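Side-chain contacts in beta-fructofuranosidase (Arabidopsis thaliana, PDB 2OXB), which hydrolyses sucrose and 1-kestose, and less readily neokestose and levan, releasing terminal beta-D-fructofuranoside residues as a cell-wall invertase of glycoside hydrolase family 32: residues 411-416 with 421-426; 70-75 with 125-130; 319-322 with 327-330. The protein carries 1 engineered substitution. All blocks are in the same frame, centred on the assembly; numbering follows the deposited sequence.

Interaction 1: 411-416 with 421-426; sequences LMVLAS and EYTSVY
Val413 and Thr423 pair in an antiparallel backbone ladder with mostly apolar side-chain packing between the arms of a beta hairpin, strands 406-415 and 423-431, in the C-terminal beta-sandwich of this family 32 enzyme. The short strand pieces run at 153° to each other. Leu411 with Val425 and Val413 with Thr423 are the hydrogen-bonded pairs; Met412 and Ser424 form the non-hydrogen-bonded pair between them. The ladder is uneven: Leu411 N donates to Val425 O, but the return bond from Val425 N to Leu411 O is weak, as is the 3.4 Å bond from Thr423 N to Val413 O. Past the corner at Leu414, a bent, weak bond of 2.8 Å joins Ser416 N to Glu421 O.

On the face with Leu411 and Val425, Val413 CG2 lies 3.7 Å from Thr423 CB, and strand 473-480 packs there: Leu411 on Ala477, Val413 on Ile479, Val425 on Leu475. Thr423 OG1 bonds to Ser450. On the other face Met412 SD approaches the Tyr422 ring obliquely, 4.4 Å from its centroid and 36° off the normal, a Met-aromatic contact. Tyr422 CG, between backbone N and carbonyl carbon (chi1 58°), brings the ring there. Ala415 CB meets Tyr422 CB at 3.7 Å.

With Glu421 OE1 held by the backbone N of Leu503 and Ala504, the chemistry implies that apolar and sulfur-aromatic packing carries the side-chain contact, while the charged end serves the neighbouring loop.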
# COMPACT_ATOMS: atom_id res chain seq x y z
N LEU A 411 -0.69 -19.04 9.32
CA LEU A 411 -1.99 -18.82 9.93
C LEU A 411 -3.18 -19.13 9.04
O LEU A 411 -3.07 -19.12 7.82
CB LEU A 411 -2.12 -17.36 10.38
CG LEU A 411 -1.24 -16.87 11.52
CD1 LEU A 411 -1.36 -15.35 11.66
CD2 LEU A 411 -1.66 -17.59 12.80
N MET A 412 -4.31 -19.41 9.68
CA MET A 412 -5.56 -19.64 8.97
C MET A 412 -6.55 -18.69 9.64
O MET A 412 -6.89 -18.85 10.82
CB MET A 412 -6.05 -21.08 9.11
CG MET A 412 -5.05 -22.11 8.64
SD MET A 412 -5.84 -23.66 8.15
CE MET A 412 -5.64 -24.61 9.60
N VAL A 413 -6.96 -17.67 8.90
CA VAL A 413 -7.88 -16.66 9.41
C VAL A 413 -9.24 -16.84 8.79
O VAL A 413 -9.38 -17.54 7.78
CB VAL A 413 -7.39 -15.24 9.10
CG1 VAL A 413 -6.04 -14.99 9.79
CG2 VAL A 413 -7.26 -15.05 7.59
N LEU A 414 -10.24 -16.19 9.39
CA LEU A 414 -11.62 -16.28 8.93
C LEU A 414 -11.89 -17.71 8.51
O LEU A 414 -12.62 -17.95 7.56
CB LEU A 414 -11.91 -15.34 7.75
CG LEU A 414 -12.08 -13.84 7.98
CD1 LEU A 414 -10.73 -13.22 8.22
CD2 LEU A 414 -12.77 -13.18 6.79
N ALA A 415 -11.27 -18.65 9.20
CA ALA A 415 -11.47 -20.05 8.88
C ALA A 415 -12.90 -20.43 9.25
O ALA A 415 -13.48 -19.91 10.20
CB ALA A 415 -10.47 -20.91 9.62
N SER A 416 -13.48 -21.34 8.48
CA SER A 416 -14.85 -21.80 8.68
C SER A 416 -14.94 -22.78 9.86
O SER A 416 -13.93 -23.08 10.50
CB SER A 416 -15.35 -22.46 7.39
OG SER A 416 -16.76 -22.49 7.31
N GLU A 421 -13.93 -23.52 4.27
CA GLU A 421 -13.41 -22.30 3.66
C GLU A 421 -12.53 -21.60 4.68
O GLU A 421 -12.95 -21.29 5.78
CB GLU A 421 -14.56 -21.38 3.18
CG GLU A 421 -15.30 -20.64 4.26
CD GLU A 421 -16.54 -19.92 3.74
OE1 GLU A 421 -17.27 -19.33 4.56
OE2 GLU A 421 -16.79 -19.95 2.52
N TYR A 422 -11.27 -21.39 4.30
CA TYR A 422 -10.29 -20.73 5.17
C TYR A 422 -9.22 -20.03 4.32
O TYR A 422 -9.08 -20.29 3.12
CB TYR A 422 -9.61 -21.76 6.09
CG TYR A 422 -8.92 -22.85 5.32
CD1 TYR A 422 -7.58 -22.72 4.92
CD2 TYR A 422 -9.64 -23.96 4.86
CE1 TYR A 422 -7.00 -23.67 4.07
CE2 TYR A 422 -9.07 -24.90 4.01
CZ TYR A 422 -7.75 -24.75 3.61
OH TYR A 422 -7.21 -25.66 2.73
N THR A 423 -8.48 -19.13 4.96
CA THR A 423 -7.41 -18.40 4.30
C THR A 423 -6.14 -18.83 4.99
O THR A 423 -6.13 -19.01 6.20
CB THR A 423 -7.64 -16.89 4.39
OG1 THR A 423 -8.65 -16.52 3.43
CG2 THR A 423 -6.36 -16.13 4.10
N SER A 424 -5.07 -19.01 4.24
CA SER A 424 -3.85 -19.50 4.86
C SER A 424 -2.54 -18.84 4.47
O SER A 424 -1.93 -19.20 3.47
CB SER A 424 -3.75 -21.00 4.60
OG SER A 424 -4.13 -21.28 3.25
N VAL A 425 -2.12 -17.88 5.28
CA VAL A 425 -0.85 -17.21 5.05
C VAL A 425 0.16 -18.03 5.85
O VAL A 425 -0.07 -18.36 7.02
CB VAL A 425 -0.89 -15.78 5.58
CG1 VAL A 425 0.48 -15.15 5.48
CG2 VAL A 425 -1.92 -14.98 4.79
N TYR A 426 1.28 -18.37 5.22
CA TYR A 426 2.26 -19.18 5.91
C TYR A 426 3.66 -18.98 5.35
O TYR A 426 3.87 -18.14 4.48
CB TYR A 426 1.86 -20.64 5.81
CG TYR A 426 1.65 -21.10 4.39
CD1 TYR A 426 2.74 -21.29 3.54
CD2 TYR A 426 0.38 -21.33 3.88
CE1 TYR A 426 2.57 -21.70 2.23
CE2 TYR A 426 0.19 -21.74 2.56
CZ TYR A 426 1.29 -21.92 1.74
OH TYR A 426 1.12 -22.32 0.43

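Interaction 2: 70-75 with 125-130; sequences APFDIN and PLNPLM
Phe72 and Asn127 make a CH-pi contact that joins two loops lying 50 residues apart in the chain. Asn127 CB stands over the ring face, 3.7 Å from the Phe72 centroid and 14° off the normal, almost above its centre. The opposite face takes Ala70 CB of the same loop, shifted toward the rim, so the ring lies between the two carbons. Phe72 reaches this place with CG set between its backbone N and carbonyl carbon (chi1 56°).

The amide of Asn127 does not stack: its plane stands 84° from that of the ring, and its ND2 comes within 3.9 Å of Phe72 CZ. That nitrogen donates to the carbonyl of Ile107, which helps fix the rotation of the amide.

Apolar contact continues at the ring's root, where Phe72 CB meets Pro128 CD at 3.8 Å; the peptide bond before Pro128 is cis.

Polar links run to strand 103-110 instead of between the loops. Phe72 O accepts from Asn106 ND2, and the backbones of Leu129 and Met130 both bond to that of Gln105, a classic bulge. Cutting the Phe72 side chain back to an alanine here is likely to open a gap between Ala70 CB and Asn127 CB, which would lose its ring face.

Both loops flank the four-stranded antiparallel sheet 77-81, 93-97, 103-110 and 121-123, one leading into its first strand and one leaving its last, an arrangement typical of a blade of the five-bladed family 32 beta-propeller.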
# COMPACT_ATOMS: atom_id res chain seq x y z
N ALA A 70 -15.70 23.79 -13.19
CA ALA A 70 -14.90 24.73 -13.95
C ALA A 70 -14.38 24.01 -15.18
O ALA A 70 -14.25 22.78 -15.18
CB ALA A 70 -13.74 25.25 -13.11
N PRO A 71 -14.06 24.76 -16.24
CA PRO A 71 -13.55 24.18 -17.48
C PRO A 71 -12.48 23.11 -17.24
O PRO A 71 -12.70 21.92 -17.50
CB PRO A 71 -12.98 25.39 -18.22
CG PRO A 71 -13.86 26.51 -17.75
CD PRO A 71 -13.97 26.24 -16.28
N PHE A 72 -11.34 23.56 -16.73
CA PHE A 72 -10.16 22.74 -16.45
C PHE A 72 -10.34 21.38 -15.76
O PHE A 72 -9.37 20.67 -15.53
CB PHE A 72 -9.12 23.58 -15.69
CG PHE A 72 -9.63 24.20 -14.40
CD1 PHE A 72 -9.78 23.43 -13.24
CD2 PHE A 72 -9.92 25.56 -14.35
CE1 PHE A 72 -10.21 24.01 -12.03
CE2 PHE A 72 -10.35 26.15 -13.15
CZ PHE A 72 -10.50 25.37 -11.99
N ASP A 73 -11.58 21.01 -15.46
CA ASP A 73 -11.85 19.72 -14.81
C ASP A 73 -13.33 19.38 -14.93
O ASP A 73 -13.84 18.57 -14.17
CB ASP A 73 -11.50 19.78 -13.33
CG ASP A 73 -12.52 20.56 -12.53
OD1 ASP A 73 -12.70 20.23 -11.34
OD2 ASP A 73 -13.12 21.50 -13.10
N ILE A 74 -13.99 20.01 -15.89
CA ILE A 74 -15.41 19.82 -16.11
C ILE A 74 -15.74 18.35 -16.37
O ILE A 74 -16.89 17.92 -16.22
CB ILE A 74 -15.88 20.75 -17.30
CG1 ILE A 74 -17.24 21.38 -17.00
CG2 ILE A 74 -15.89 19.97 -18.62
CD1 ILE A 74 -18.39 20.43 -17.07
N ASN A 75 -14.74 17.55 -16.72
CA ASN A 75 -15.00 16.15 -17.00
C ASN A 75 -14.48 15.14 -15.98
O ASN A 75 -14.60 13.92 -16.17
CB ASN A 75 -14.50 15.82 -18.40
CG ASN A 75 -15.49 16.23 -19.47
OD1 ASN A 75 -16.51 15.58 -19.64
ND2 ASN A 75 -15.20 17.32 -20.17
N PRO A 125 -8.03 30.36 -11.20
CA PRO A 125 -8.60 30.58 -12.54
C PRO A 125 -7.52 30.41 -13.61
O PRO A 125 -7.80 30.22 -14.79
CB PRO A 125 -9.10 32.01 -12.47
CG PRO A 125 -8.01 32.66 -11.69
CD PRO A 125 -7.73 31.66 -10.56
N LEU A 126 -6.27 30.49 -13.16
CA LEU A 126 -5.16 30.34 -14.06
C LEU A 126 -5.01 28.88 -14.44
O LEU A 126 -4.21 28.55 -15.31
CB LEU A 126 -3.88 30.83 -13.39
CG LEU A 126 -3.89 32.26 -12.84
CD1 LEU A 126 -2.49 32.59 -12.31
CD2 LEU A 126 -4.29 33.26 -13.93
N ASN A 127 -5.78 27.99 -13.81
CA ASN A 127 -5.69 26.56 -14.13
C ASN A 127 -6.16 26.28 -15.56
O ASN A 127 -7.07 26.95 -16.07
CB ASN A 127 -6.51 25.72 -13.14
CG ASN A 127 -5.96 25.79 -11.73
OD1 ASN A 127 -4.76 25.90 -11.54
ND2 ASN A 127 -6.85 25.70 -10.75
N PRO A 128 -5.55 25.27 -16.22
CA PRO A 128 -4.47 24.39 -15.76
C PRO A 128 -3.08 25.02 -15.84
O PRO A 128 -2.80 25.81 -16.74
CB PRO A 128 -4.58 23.21 -16.71
CG PRO A 128 -4.92 23.89 -18.00
CD PRO A 128 -6.03 24.84 -17.55
N LEU A 129 -2.21 24.64 -14.90
CA LEU A 129 -0.83 25.14 -14.85
C LEU A 129 0.06 24.36 -15.83
O LEU A 129 1.08 24.86 -16.32
CB LEU A 129 -0.25 25.00 -13.43
CG LEU A 129 -0.53 26.10 -12.38
CD1 LEU A 129 -1.92 26.65 -12.56
CD2 LEU A 129 -0.34 25.54 -10.98
N MET A 130 -0.35 23.12 -16.10
CA MET A 130 0.40 22.28 -17.01
C MET A 130 -0.56 21.50 -17.88
O MET A 130 -1.53 20.92 -17.40
CB MET A 130 1.29 21.33 -16.20
CG MET A 130 2.33 22.05 -15.38
SD MET A 130 2.98 21.03 -14.06
CE MET A 130 2.35 21.89 -12.62

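Interaction 3: 319-322 with 327-330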
# COMPACT_ATOMS: atom_id res chain seq x y z
N TRP A 319 10.24 2.89 5.57
CA TRP A 319 11.60 3.39 5.76
C TRP A 319 12.61 2.34 5.35
O TRP A 319 12.37 1.15 5.47
CB TRP A 319 11.82 3.79 7.21
CG TRP A 319 11.94 2.64 8.15
CD1 TRP A 319 13.09 2.05 8.57
CD2 TRP A 319 10.87 1.95 8.80
NE1 TRP A 319 12.80 1.04 9.45
CE2 TRP A 319 11.45 0.96 9.61
CE3 TRP A 319 9.48 2.08 8.78
CZ2 TRP A 319 10.69 0.09 10.40
CZ3 TRP A 319 8.72 1.23 9.56
CH2 TRP A 319 9.33 0.24 10.36
N LEU A 320 13.76 2.81 4.91
CA LEU A 320 14.83 1.95 4.45
C LEU A 320 15.35 0.93 5.46
O LEU A 320 15.56 1.25 6.63
CB LEU A 320 15.98 2.83 3.97
CG LEU A 320 16.44 2.56 2.54
CD1 LEU A 320 16.66 1.07 2.42
CD2 LEU A 320 15.38 3.03 1.53
N ASP A 321 15.56 -0.31 5.01
CA ASP A 321 16.09 -1.34 5.88
C ASP A 321 17.60 -1.17 6.03
O ASP A 321 18.25 -0.52 5.20
CB ASP A 321 15.81 -2.75 5.34
CG ASP A 321 16.73 -3.81 5.97
OD1 ASP A 321 17.54 -4.42 5.24
OD2 ASP A 321 16.66 -4.01 7.20
N ARG A 322 18.16 -1.77 7.08
CA ARG A 322 19.60 -1.71 7.34
C ARG A 322 20.43 -2.07 6.11
O ARG A 322 21.38 -1.37 5.79
CB ARG A 322 19.97 -2.63 8.51
CG ARG A 322 21.47 -2.78 8.77
CD ARG A 322 22.11 -1.44 9.18
NE ARG A 322 23.57 -1.52 9.22
CZ ARG A 322 24.36 -0.55 9.68
NH1 ARG A 322 23.83 0.58 10.13
NH2 ARG A 322 25.68 -0.71 9.68
N LEU A 327 12.50 -1.45 1.37
CA LEU A 327 11.73 -0.63 2.31
C LEU A 327 11.04 -1.47 3.37
O LEU A 327 10.53 -2.57 3.09
CB LEU A 327 10.69 0.23 1.56
CG LEU A 327 11.18 1.44 0.75
CD1 LEU A 327 10.00 2.25 0.27
CD2 LEU A 327 12.08 2.31 1.62
N ILE A 328 11.02 -0.97 4.60
CA ILE A 328 10.37 -1.70 5.66
C ILE A 328 9.09 -1.01 6.02
O ILE A 328 9.08 0.18 6.32
CB ILE A 328 11.22 -1.82 6.91
CG1 ILE A 328 12.56 -2.46 6.55
CG2 ILE A 328 10.48 -2.66 7.95
CD1 ILE A 328 13.45 -2.70 7.74
N GLN A 329 8.02 -1.77 5.96
CA GLN A 329 6.71 -1.23 6.27
C GLN A 329 6.11 -1.92 7.48
O GLN A 329 6.27 -3.13 7.67
CB GLN A 329 5.76 -1.47 5.13
CG GLN A 329 6.18 -1.03 3.79
CD GLN A 329 5.21 -1.54 2.79
OE1 GLN A 329 4.00 -1.26 2.88
NE2 GLN A 329 5.69 -2.33 1.83
N TRP A 330 5.37 -1.14 8.27
CA TRP A 330 4.68 -1.62 9.46
C TRP A 330 3.56 -0.67 9.90
O TRP A 330 3.82 0.49 10.21
CB TRP A 330 5.69 -1.81 10.59
CG TRP A 330 5.11 -2.27 11.90
CD1 TRP A 330 4.69 -1.48 12.95
CD2 TRP A 330 5.03 -3.62 12.36
NE1 TRP A 330 4.37 -2.26 14.03
CE2 TRP A 330 4.58 -3.58 13.70
CE3 TRP A 330 5.32 -4.86 11.78
CZ2 TRP A 330 4.39 -4.73 14.46
CZ3 TRP A 330 5.13 -6.02 12.53
CH2 TRP A 330 4.68 -5.94 13.86
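Trp319 lays its indole against Ile328 across a beta hairpin formed by strands 316-320 and 327-331, the last two strands of a four-stranded propeller blade. The side chain leaves CB with CG between the backbone N and the carbonyl carbon (chi1 73°), which brings the ring over the facing strand. Ile328 O lies over one face of the indole, toward its rim, nearest Trp319 CE3 at 3.1 Å, with CZ3 and CD2 next. On the pyrrole side, NE1 is 4.1 Å from Ile328 CB, which makes a CH-pi contact with the six-membered ring, 20° off its normal. Farther out, CZ2 touches Ile328 CG2 at 3.7 Å, and at the tip CH2 meets Trp330 CB edge-on at 4.2 Å. Lys317 adds a cation-pi contact to the indole.

The other branch of Ile328 goes to Asp321, whose CB packs on CD1 while OD1 accepts from Ser323 N. Leu320 and Leu327 meet through their CD2 methyls. One firm backbone bond closes the pair: Ile328 N donates to Trp319 O at 2.7 Å, with an N-H...O angle of 164° and the donor tilted out of the carbonyl plane.

Interactions 1 and 3 each join the two strands of a hairpin, but in different domains: the C-terminal sandwich for 411-416 with 421-426, the propeller for 319-322 with 327-330. Interaction 2 shares the propeller with interaction 3. All three contacts are buried, yet interaction 2 lies farthest out, its centre about 30 Å from that of the chain against 22 and 13 Å for interactions 1 and 3, and both its loops have exposed residues. Chemistry follows place: the sheet pairs carry backbone hydrogen bonds, the loops meet by packing alone. An aromatic ring features in each, meeting sulfur in interaction 1, an asparagine CB in interaction 2, and an isoleucine with its carbonyl in interaction 3.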